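Local coordinates for probable N-glycosylase/DNA lyase (Thermotoga maritima, PDB 3N0U), which probably belongs to the helix-hairpin-helix group of DNA glycosylases and folds as a single, largely helical chain, at residues R22-A27 / F198-G203; F51-F56 / R70-I75; N118-D123 / R148-E153; H161-M166 / G170-I175. One frame throughout, in Å; residues are numbered along the deposited sequence. Where two conformers were deposited one is given.

In the fold
Four contacts sample a mostly helical chain that has no strand. Interaction 1 closes the longest loop, joining helix 13-44 to the turn between helices 181-198 and 202-214, and the other three are nested inside it in the order 2, 3, 4. Interactions 1 and 2 lie on opposite sides of the chain's centre, about 27 Å apart between centres, as do interactions 2 and 4, at about 29 Å. Interaction 3 links the first two: E153 bonds to S201 and G203 of interaction 1 and N149 to E53 of interaction 2, so the loop after helix 140-148 ties both sides together. Interaction 4 touches none of them; interaction 1 is nearest, about 8 Å between nearest atoms.

Interaction 1 (R22-A27 / F198-G203); sequences RIREEA and FGESPG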
# COMPACT_ATOMS: atom_id res chain seq x y z
N ARG A 22 -6.58 22.51 4.32
CA ARG A 22 -6.81 22.86 5.72
C ARG A 22 -6.13 21.90 6.69
O ARG A 22 -5.83 22.30 7.82
CB ARG A 22 -8.30 22.89 6.04
CG ARG A 22 -9.10 23.99 5.35
CD ARG A 22 -10.56 23.90 5.78
NE ARG A 22 -11.42 24.75 4.97
CZ ARG A 22 -12.27 24.31 4.04
NH1 ARG A 22 -12.39 23.00 3.81
NH2 ARG A 22 -13.00 25.17 3.35
N ILE A 23 -5.89 20.66 6.28
CA ILE A 23 -5.21 19.71 7.16
C ILE A 23 -3.74 19.58 6.84
O ILE A 23 -3.01 18.88 7.55
CB ILE A 23 -5.87 18.30 7.21
CG1 ILE A 23 -5.99 17.64 5.84
CG2 ILE A 23 -7.27 18.38 7.86
CD1 ILE A 23 -4.71 17.09 5.27
N ARG A 24 -3.29 20.25 5.79
CA ARG A 24 -1.94 20.01 5.30
C ARG A 24 -0.86 20.31 6.33
O ARG A 24 0.05 19.51 6.54
CB ARG A 24 -1.69 20.84 4.05
CG ARG A 24 -0.42 20.47 3.31
CD ARG A 24 -0.27 21.38 2.09
NE ARG A 24 0.67 20.82 1.12
CZ ARG A 24 0.56 20.95 -0.19
NH1 ARG A 24 1.47 20.37 -0.96
NH2 ARG A 24 -0.42 21.67 -0.74
N GLU A 25 -0.96 21.44 7.00
CA GLU A 25 0.11 21.86 7.90
C GLU A 25 0.23 20.88 9.05
O GLU A 25 1.32 20.49 9.43
CB GLU A 25 -0.18 23.25 8.44
CG GLU A 25 0.87 23.76 9.41
CD GLU A 25 0.46 25.08 10.06
OE1 GLU A 25 0.68 25.25 11.28
OE2 GLU A 25 -0.09 25.96 9.34
N GLU A 26 -0.90 20.47 9.59
CA GLU A 26 -0.86 19.58 10.74
C GLU A 26 -0.46 18.16 10.39
O GLU A 26 0.12 17.45 11.21
CB GLU A 26 -2.20 19.60 11.51
CG GLU A 26 -3.37 18.93 10.85
CD GLU A 26 -4.68 19.31 11.52
OE1 GLU A 26 -5.51 18.41 11.79
OE2 GLU A 26 -4.89 20.51 11.75
N ALA A 27 -0.81 17.73 9.18
CA ALA A 27 -0.53 16.38 8.75
C ALA A 27 0.90 16.24 8.27
O ALA A 27 1.47 15.16 8.33
CB ALA A 27 -1.51 15.93 7.67
N PHE A 198 -2.19 19.72 -6.03
CA PHE A 198 -1.94 19.95 -4.62
C PHE A 198 -0.45 20.22 -4.36
O PHE A 198 -0.09 20.79 -3.35
CB PHE A 198 -2.42 18.70 -3.86
CG PHE A 198 -2.43 18.81 -2.36
CD1 PHE A 198 -3.34 19.62 -1.73
CD2 PHE A 198 -1.58 18.04 -1.60
CE1 PHE A 198 -3.37 19.70 -0.33
CE2 PHE A 198 -1.60 18.11 -0.22
CZ PHE A 198 -2.51 18.92 0.42
N GLY A 199 0.41 19.78 -5.27
CA GLY A 199 1.85 19.92 -5.07
C GLY A 199 2.51 18.79 -4.29
O GLY A 199 3.49 19.01 -3.60
N GLU A 200 1.97 17.57 -4.39
CA GLU A 200 2.60 16.39 -3.78
C GLU A 200 2.70 15.24 -4.76
O GLU A 200 1.89 15.12 -5.68
CB GLU A 200 1.83 15.90 -2.54
CG GLU A 200 1.75 16.87 -1.38
CD GLU A 200 3.09 17.10 -0.68
OE1 GLU A 200 3.92 16.17 -0.63
OE2 GLU A 200 3.30 18.23 -0.16
N SER A 201 3.69 14.39 -4.55
CA SER A 201 3.79 13.14 -5.28
C SER A 201 2.61 12.23 -4.93
O SER A 201 2.06 12.31 -3.84
CB SER A 201 5.08 12.42 -4.91
OG SER A 201 5.01 11.98 -3.55
N PRO A 202 2.22 11.35 -5.86
CA PRO A 202 1.15 10.39 -5.55
C PRO A 202 1.37 9.61 -4.24
O PRO A 202 0.43 9.40 -3.48
CB PRO A 202 1.19 9.43 -6.76
CG PRO A 202 1.66 10.32 -7.89
CD PRO A 202 2.68 11.23 -7.25
N GLY A 203 2.61 9.22 -3.96
CA GLY A 203 2.88 8.38 -2.80
C GLY A 203 2.62 9.11 -1.49
O GLY A 203 2.09 8.53 -0.53
O HOH W 1 2.85 19.42 2.32
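R24, reaching out from helix 13-44, meets the ring of F198 with nearly its whole length. Its CB lies 4.2 Å from F198 CZ, its CG 3.9 Å and its CD 3.7 Å from the same F198 CZ. The side chain starts with CG anti to the backbone N (chi1 -169°) and stays extended as far as NE, which lays the guanidinium flat over the ring. R24 NE donates to a water that in turn donates to E200 OE2. The evidence for a stacked cation-pi contact is twofold: the two planes are only 8° apart, and R24 CZ sits 3.8 Å from the ring centroid of F198. F198 is the final residue of helix 181-198, where G199, with positive phi, is the C-prime residue of a Schellman motif; the carbonyl of F198, at this helix end, faces the arginine. R24 grips it end-on, with NH1 at 2.9 Å and NH2 at 2.8 Å from F198 O, the latter in the carbonyl plane and the former tilted 34° from it. R24 NH1 also forms a salt bridge with E200, its hydrogen bond meeting the anti lone pair of OE2 at 2.9 Å, while NH2 has a second partner in the carboxylate of E21.

Interaction 2 (F51-F56 / R70-I75); sequences FCELSF and RAQKEI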
# COMPACT_ATOMS: atom_id res chain seq x y z
N PHE A 51 10.61 -8.43 2.40
CA PHE A 51 9.63 -9.50 2.39
C PHE A 51 8.56 -9.31 3.46
O PHE A 51 7.38 -9.61 3.26
CB PHE A 51 10.29 -10.87 2.58
CG PHE A 51 9.35 -12.00 2.34
CD1 PHE A 51 8.70 -12.62 3.40
CD2 PHE A 51 9.04 -12.38 1.05
CE1 PHE A 51 7.80 -13.65 3.16
CE2 PHE A 51 8.14 -13.38 0.81
CZ PHE A 51 7.52 -14.01 1.86
N CYS A 52 8.96 -8.82 4.62
CA CYS A 52 7.99 -8.59 5.68
C CYS A 52 7.02 -7.47 5.29
O CYS A 52 5.84 -7.54 5.61
CB CYS A 52 8.69 -8.29 7.00
SG CYS A 52 9.53 -9.73 7.68
N GLU A 53 7.51 -6.47 4.57
CA GLU A 53 6.64 -5.41 4.09
C GLU A 53 5.71 -5.93 3.00
O GLU A 53 4.55 -5.57 2.93
CB GLU A 53 7.44 -4.23 3.56
CG GLU A 53 6.61 -2.96 3.39
CD GLU A 53 6.09 -2.44 4.72
OE1 GLU A 53 6.61 -2.84 5.80
OE2 GLU A 53 5.13 -1.66 4.70
N LEU A 54 6.21 -6.78 2.11
CA LEU A 54 5.35 -7.40 1.13
C LEU A 54 4.25 -8.20 1.83
O LEU A 54 3.09 -8.17 1.42
CB LEU A 54 6.17 -8.31 0.19
CG LEU A 54 5.36 -8.93 -0.93
CD1 LEU A 54 4.87 -7.86 -1.92
CD2 LEU A 54 6.22 -9.98 -1.63
N SER A 55 4.61 -8.90 2.90
CA SER A 55 3.62 -9.67 3.68
C SER A 55 2.58 -8.79 4.36
O SER A 55 1.38 -9.14 4.39
CB SER A 55 4.33 -10.56 4.70
OG SER A 55 5.23 -11.45 4.03
N PHE A 56 3.00 -7.62 4.85
CA PHE A 56 2.08 -6.64 5.40
C PHE A 56 1.04 -6.30 4.33
O PHE A 56 -0.15 -6.22 4.60
CB PHE A 56 2.83 -5.38 5.86
CG PHE A 56 1.94 -4.20 6.14
CD1 PHE A 56 1.33 -4.06 7.37
CD2 PHE A 56 1.74 -3.23 5.18
CE1 PHE A 56 0.51 -2.97 7.62
CE2 PHE A 56 0.92 -2.14 5.44
CZ PHE A 56 0.30 -2.02 6.66
N ARG A 70 -0.16 -4.67 13.63
CA ARG A 70 -0.15 -5.60 14.74
C ARG A 70 0.38 -6.99 14.33
O ARG A 70 1.16 -7.61 15.05
CB ARG A 70 -1.55 -5.73 15.34
CG ARG A 70 -1.60 -6.67 16.51
CD ARG A 70 -3.02 -6.86 17.02
NE ARG A 70 -3.00 -7.66 18.25
CZ ARG A 70 -4.06 -8.30 18.74
NH1 ARG A 70 -5.23 -8.26 18.10
NH2 ARG A 70 -3.94 -8.99 19.86
N ALA A 71 -0.02 -7.46 13.16
CA ALA A 71 0.45 -8.75 12.68
C ALA A 71 1.96 -8.71 12.46
O ALA A 71 2.67 -9.61 12.84
CB ALA A 71 -0.26 -9.16 11.40
N GLN A 72 2.43 -7.64 11.83
CA GLN A 72 3.85 -7.50 11.55
C GLN A 72 4.66 -7.48 12.86
O GLN A 72 5.70 -8.13 12.96
CB GLN A 72 4.08 -6.23 10.73
CG GLN A 72 5.40 -6.16 10.04
CD GLN A 72 5.43 -5.03 9.02
OE1 GLN A 72 4.67 -4.08 9.12
NE2 GLN A 72 6.32 -5.14 8.05
N LYS A 73 4.16 -6.76 13.86
CA LYS A 73 4.83 -6.67 15.15
C LYS A 73 4.92 -8.05 15.81
O LYS A 73 5.97 -8.42 16.34
CB LYS A 73 4.08 -5.70 16.07
CG LYS A 73 4.61 -5.61 17.50
CD LYS A 73 3.65 -4.79 18.38
CE LYS A 73 2.27 -5.46 18.49
NZ LYS A 73 1.18 -4.56 19.04
N GLU A 74 3.82 -8.80 15.77
CA GLU A 74 3.73 -10.08 16.48
C GLU A 74 4.46 -11.22 15.77
O GLU A 74 5.03 -12.09 16.41
CB GLU A 74 2.27 -10.46 16.74
CG GLU A 74 1.56 -9.45 17.63
CD GLU A 74 0.34 -10.01 18.34
OE1 GLU A 74 0.13 -11.25 18.27
OE2 GLU A 74 -0.42 -9.22 18.96
N ILE A 75 4.47 -11.20 14.45
CA ILE A 75 5.03 -12.31 13.69
C ILE A 75 6.48 -12.03 13.27
O ILE A 75 7.33 -12.91 13.34
CB ILE A 75 4.14 -12.62 12.47
CG1 ILE A 75 2.80 -13.17 12.97
CG2 ILE A 75 4.83 -13.59 11.53
CD1 ILE A 75 1.71 -13.21 11.89
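Q72 of helix 65-75 points its amide at helix 47-59 and slides it between E53 and F56. These consecutive helices pack in a largely antiparallel way, segments 51-56 and 70-75 running at 140° to each other. Their axes pass 10.2 Å apart at closest, a distance spanned by Q72, which has CG anti to the backbone N and an extended chain beyond it. Its amide then lies almost parallel to the plane of the F56 ring, 14° apart, although the two side chains cross at about a right angle. The touching is by OE1 of Q72, which meets the ring obliquely at 3.8 Å from F56 CD1 and lies 4.0 Å from F56 CB. The other branch of the amide faces E53, whose CB points away from helix 65-75 but whose chain bends at chi2 and brings the carboxylate round. Q72 NE2 donates to E53 OE1 over 3.2 Å, practically straight and within the plane of its own amide, yet it meets the oxygen from 38° above the carboxylate plane. Around this bond, K219, the last residue of the chain, binds both E53 OE1 and Q72 OE1 through NZ and makes a cation-pi contact with F56, while N149 ND2 donates to E53 OE2. A buried carboxylate given an ammonium group and two amide donors would be expected to remain ionised, with the lysine probably offsetting part of its charge.

Interaction 3 (N118-D123 / R148-E153); sequences NLVKGD and RNTGVE
V120 and T150 meet tip to tip, joining the end of helix 116-121 to the turn that follows helix 140-148. The fit is tight: V120 CG1 comes to 3.0 Å from T150 OG1 and to 3.5 Å from T150 CB, less than the usual separation of two carbons. The second methyl, V120 CG2, rests at an easier 3.9 Å from T150 CG2. Beside them V152 adds a looser touch, its CG2 4.3 Å from V120 O. No hydrogen bond crosses between the segments. The hydroxyl of T150 is engaged elsewhere, since OG1, held between the backbone N and the carbonyl carbon (chi1 74°), bonds to L147 O in the last turn of helix 140-148.

The next shell fixes the turn that carries T150. R148 to G151 form a type I beta turn, with G151 N 2.9 Å from R148 O, and the positive phi of G151 makes it the C-prime residue of a Schellman motif ending helix 140-148. R148 also holds N149 side-on: NE at 2.8 Å and NH2 at 3.0 Å both donate to N149 OD1, which lies in the guanidinium plane.

Helices 124-134 and 140-148, with a sodium ion bound at V132, A135 and I138, are consistent with the helix-hairpin-helix of the family, and the contact brings together the chain entering and leaving that pair. The turn after helix 140-148 thus has helices 47-59 (L50), 116-121 and 124-134 (P124) against T150 and V152, and helix 13-44 against R148 and N149.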
# COMPACT_ATOMS: atom_id res chain seq x y z
N ASN A 118 16.23 -5.64 -5.95
CA ASN A 118 16.28 -5.17 -7.31
C ASN A 118 14.91 -4.61 -7.74
O ASN A 118 14.85 -3.57 -8.39
CB ASN A 118 16.75 -6.28 -8.24
CG ASN A 118 16.95 -5.81 -9.66
OD1 ASN A 118 15.99 -5.59 -10.39
ND2 ASN A 118 18.20 -5.64 -10.05
N LEU A 119 13.82 -5.27 -7.35
CA LEU A 119 12.49 -4.79 -7.73
C LEU A 119 12.24 -3.41 -7.18
O LEU A 119 11.68 -2.55 -7.86
CB LEU A 119 11.38 -5.73 -7.22
CG LEU A 119 11.07 -6.97 -8.03
CD1 LEU A 119 10.20 -7.90 -7.20
CD2 LEU A 119 10.39 -6.61 -9.33
N VAL A 120 12.62 -3.19 -5.93
CA VAL A 120 12.31 -1.93 -5.28
C VAL A 120 13.11 -0.77 -5.89
O VAL A 120 12.68 0.38 -5.86
CB VAL A 120 12.49 -2.04 -3.76
CG1 VAL A 120 12.47 -0.68 -3.12
CG2 VAL A 120 11.40 -2.96 -3.22
N LYS A 121 14.24 -1.10 -6.51
CA LYS A 121 15.10 -0.10 -7.12
C LYS A 121 14.80 0.09 -8.60
O LYS A 121 15.31 1.02 -9.24
CB LYS A 121 16.57 -0.51 -6.95
CG LYS A 121 17.06 -0.47 -5.52
CD LYS A 121 17.26 0.95 -5.04
CE LYS A 121 17.87 0.99 -3.65
NZ LYS A 121 18.26 2.37 -3.25
N GLY A 122 14.01 -0.82 -9.17
CA GLY A 122 13.75 -0.81 -10.60
C GLY A 122 12.71 0.22 -10.99
O GLY A 122 12.23 0.98 -10.16
N ASP A 123 12.36 0.25 -12.28
CA ASP A 123 11.30 1.13 -12.74
C ASP A 123 10.04 0.71 -12.02
O ASP A 123 9.64 -0.45 -12.13
CB ASP A 123 11.11 1.01 -14.24
CG ASP A 123 10.02 1.91 -14.75
OD1 ASP A 123 10.34 3.04 -15.20
OD2 ASP A 123 8.85 1.51 -14.69
N ARG A 148 5.23 1.83 -2.66
CA ARG A 148 5.17 3.09 -1.94
C ARG A 148 5.81 2.96 -0.55
O ARG A 148 6.53 3.86 -0.11
CB ARG A 148 3.70 3.52 -1.82
CG ARG A 148 3.49 4.98 -1.42
CD ARG A 148 3.72 5.26 0.08
NE ARG A 148 2.92 4.43 0.97
CZ ARG A 148 1.69 4.72 1.37
NH1 ARG A 148 1.08 5.80 0.95
NH2 ARG A 148 1.05 3.88 2.18
N ASN A 149 5.52 1.84 0.13
CA ASN A 149 6.03 1.61 1.47
C ASN A 149 7.55 1.35 1.52
O ASN A 149 8.13 1.26 2.59
CB ASN A 149 5.26 0.50 2.19
CG ASN A 149 3.91 0.97 2.71
OD1 ASN A 149 3.39 1.99 2.31
ND2 ASN A 149 3.34 0.21 3.61
N THR A 150 8.18 1.24 0.35
CA THR A 150 9.63 1.16 0.28
C THR A 150 10.24 2.48 -0.23
O THR A 150 11.43 2.55 -0.50
CB THR A 150 10.11 0.01 -0.64
OG1 THR A 150 9.90 0.36 -2.03
CG2 THR A 150 9.39 -1.25 -0.32
N GLY A 151 9.41 3.51 -0.35
CA GLY A 151 9.85 4.84 -0.70
C GLY A 151 9.46 5.33 -2.09
O GLY A 151 9.77 6.48 -2.44
N VAL A 152 8.80 4.49 -2.89
CA VAL A 152 8.40 4.92 -4.23
C VAL A 152 7.30 5.98 -4.17
O VAL A 152 6.31 5.84 -3.43
CB VAL A 152 7.94 3.72 -5.10
CG1 VAL A 152 7.31 4.19 -6.41
CG2 VAL A 152 9.12 2.77 -5.38
N GLU A 153 7.45 7.06 -4.93
CA GLU A 153 6.47 8.14 -4.87
C GLU A 153 5.56 8.25 -6.09
O GLU A 153 4.56 8.98 -6.04
CB GLU A 153 7.20 9.47 -4.63
CG GLU A 153 7.80 9.54 -3.20
CD GLU A 153 8.42 10.88 -2.84
OE1 GLU A 153 7.71 11.92 -2.91
OE2 GLU A 153 9.61 10.88 -2.44

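Interaction 4 (H161-M166 / G170-I175); sequences HVLRLM and GLIQEI
M166 O has three successive backbone nitrogens gathered near it, those of G170, L171 and I172, but they are not equal partners. L171 N makes the main hydrogen bond to M166 O at 2.8 Å, and I172 N a weak one to the same oxygen at 3.4 Å, while G170 N, though close, has too poor an angle to bond. Apolar side chains fold back over the helix from this point. I172 places CG1 between the backbone N and the carbonyl carbon (chi1 60°), a setting that carries CD1 across the helix surface to 3.9 Å from M166 CB and 4.0 Å from L163 CD2. Its other methyl, CG2, meets the methyl CE of M166, whose chain bends at chi3. Nearer the start of the helix, L163 and R164 receive two branches of I175: CG2 lies 3.9 Å from L163 CB, while CD1 presses on the aliphatic part of R164, 3.5 Å from R164 CG. V187 and I190 of helix 181-198 also touch M166. L171 CB lies 4.0 Å from M166 CB, the apolar contact that commonly accompanies a Schellman motif; the motif itself, which ends helix 160-168, is defined by positive phi at G170, the C-prime residue, and by the bonds G170 N to K167 O and L171 N to M166 O.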
# COMPACT_ATOMS: atom_id res chain seq x y z
N HIS A 161 -11.22 3.37 0.03
CA HIS A 161 -11.37 4.71 0.61
C HIS A 161 -11.04 5.77 -0.43
O HIS A 161 -11.75 6.76 -0.58
CB HIS A 161 -10.46 4.91 1.82
CG HIS A 161 -10.18 6.36 2.14
ND1 HIS A 161 -11.17 7.25 2.48
CD2 HIS A 161 -9.02 7.06 2.15
CE1 HIS A 161 -10.64 8.44 2.69
NE2 HIS A 161 -9.33 8.35 2.50
N VAL A 162 -9.93 5.56 -1.14
CA VAL A 162 -9.51 6.53 -2.14
C VAL A 162 -10.52 6.55 -3.29
O VAL A 162 -10.87 7.61 -3.79
CB VAL A 162 -8.10 6.23 -2.62
CG1 VAL A 162 -7.73 7.09 -3.81
CG2 VAL A 162 -7.12 6.46 -1.47
N LEU A 163 -10.99 5.38 -3.73
CA LEU A 163 -11.93 5.33 -4.85
C LEU A 163 -13.25 6.00 -4.49
O LEU A 163 -13.85 6.69 -5.31
CB LEU A 163 -12.18 3.89 -5.29
CG LEU A 163 -10.96 3.23 -5.93
CD1 LEU A 163 -11.19 1.74 -6.09
CD2 LEU A 163 -10.62 3.87 -7.28
N ARG A 164 -13.70 5.84 -3.25
CA ARG A 164 -14.93 6.49 -2.84
C ARG A 164 -14.77 8.00 -2.78
O ARG A 164 -15.71 8.72 -3.10
CB ARG A 164 -15.45 5.92 -1.51
CG ARG A 164 -16.09 4.53 -1.67
CD ARG A 164 -16.77 4.05 -0.39
NE ARG A 164 -15.92 4.30 0.77
CZ ARG A 164 -15.21 3.37 1.40
NH1 ARG A 164 -15.26 2.10 1.01
NH2 ARG A 164 -14.46 3.72 2.44
N LEU A 165 -13.59 8.48 -2.39
CA LEU A 165 -13.31 9.92 -2.43
C LEU A 165 -13.34 10.44 -3.86
O LEU A 165 -13.84 11.53 -4.12
CB LEU A 165 -11.94 10.25 -1.83
CG LEU A 165 -11.86 10.61 -0.36
CD1 LEU A 165 -10.43 10.97 -0.06
CD2 LEU A 165 -12.79 11.77 -0.01
N MET A 166 -12.76 9.68 -4.77
CA MET A 166 -12.71 10.09 -6.16
C MET A 166 -14.11 10.13 -6.76
O MET A 166 -14.43 11.01 -7.53
CB MET A 166 -11.82 9.16 -6.97
CG MET A 166 -10.35 9.24 -6.57
SD MET A 166 -9.34 8.14 -7.60
CE MET A 166 -9.26 9.12 -9.10
N GLY A 170 -16.47 13.52 -8.11
CA GLY A 170 -16.71 13.54 -9.53
C GLY A 170 -15.52 13.18 -10.40
O GLY A 170 -15.58 13.38 -11.61
N LEU A 171 -14.46 12.63 -9.82
CA LEU A 171 -13.27 12.29 -10.58
C LEU A 171 -13.46 11.00 -11.38
O LEU A 171 -12.88 10.83 -12.45
CB LEU A 171 -12.06 12.14 -9.66
CG LEU A 171 -11.67 13.42 -8.94
CD1 LEU A 171 -10.53 13.16 -7.99
CD2 LEU A 171 -11.28 14.50 -9.94
N ILE A 172 -14.27 10.10 -10.85
CA ILE A 172 -14.63 8.89 -11.57
C ILE A 172 -16.12 8.71 -11.41
O ILE A 172 -16.72 9.30 -10.51
CB ILE A 172 -13.87 7.63 -11.05
CG1 ILE A 172 -14.18 7.38 -9.58
CG2 ILE A 172 -12.36 7.79 -11.27
CD1 ILE A 172 -13.43 6.18 -8.95
N GLN A 173 -16.72 7.94 -12.30
CA GLN A 173 -18.17 7.79 -12.31
C GLN A 173 -18.62 6.57 -11.53
O GLN A 173 -19.70 6.56 -10.95
CB GLN A 173 -18.69 7.72 -13.75
CG GLN A 173 -18.94 9.08 -14.39
CD GLN A 173 -17.71 9.98 -14.35
OE1 GLN A 173 -16.71 9.71 -15.02
NE2 GLN A 173 -17.78 11.06 -13.57
N GLU A 174 -17.77 5.54 -11.50
CA GLU A 174 -18.09 4.30 -10.81
C GLU A 174 -16.86 3.74 -10.11
O GLU A 174 -15.73 3.95 -10.57
CB GLU A 174 -18.63 3.27 -11.79
CG GLU A 174 -17.64 2.88 -12.88
CD GLU A 174 -18.27 2.03 -13.97
OE1 GLU A 174 -18.63 0.86 -13.68
OE2 GLU A 174 -18.42 2.52 -15.11
N ILE A 175 -17.07 3.02 -9.02
CA ILE A 175 -15.97 2.39 -8.29
C ILE A 175 -15.73 1.00 -8.84
O ILE A 175 -16.59 0.12 -8.74
CB ILE A 175 -16.27 2.32 -6.80
CG1 ILE A 175 -16.32 3.73 -6.20
CG2 ILE A 175 -15.20 1.50 -6.09
CD1 ILE A 175 -17.10 3.82 -4.92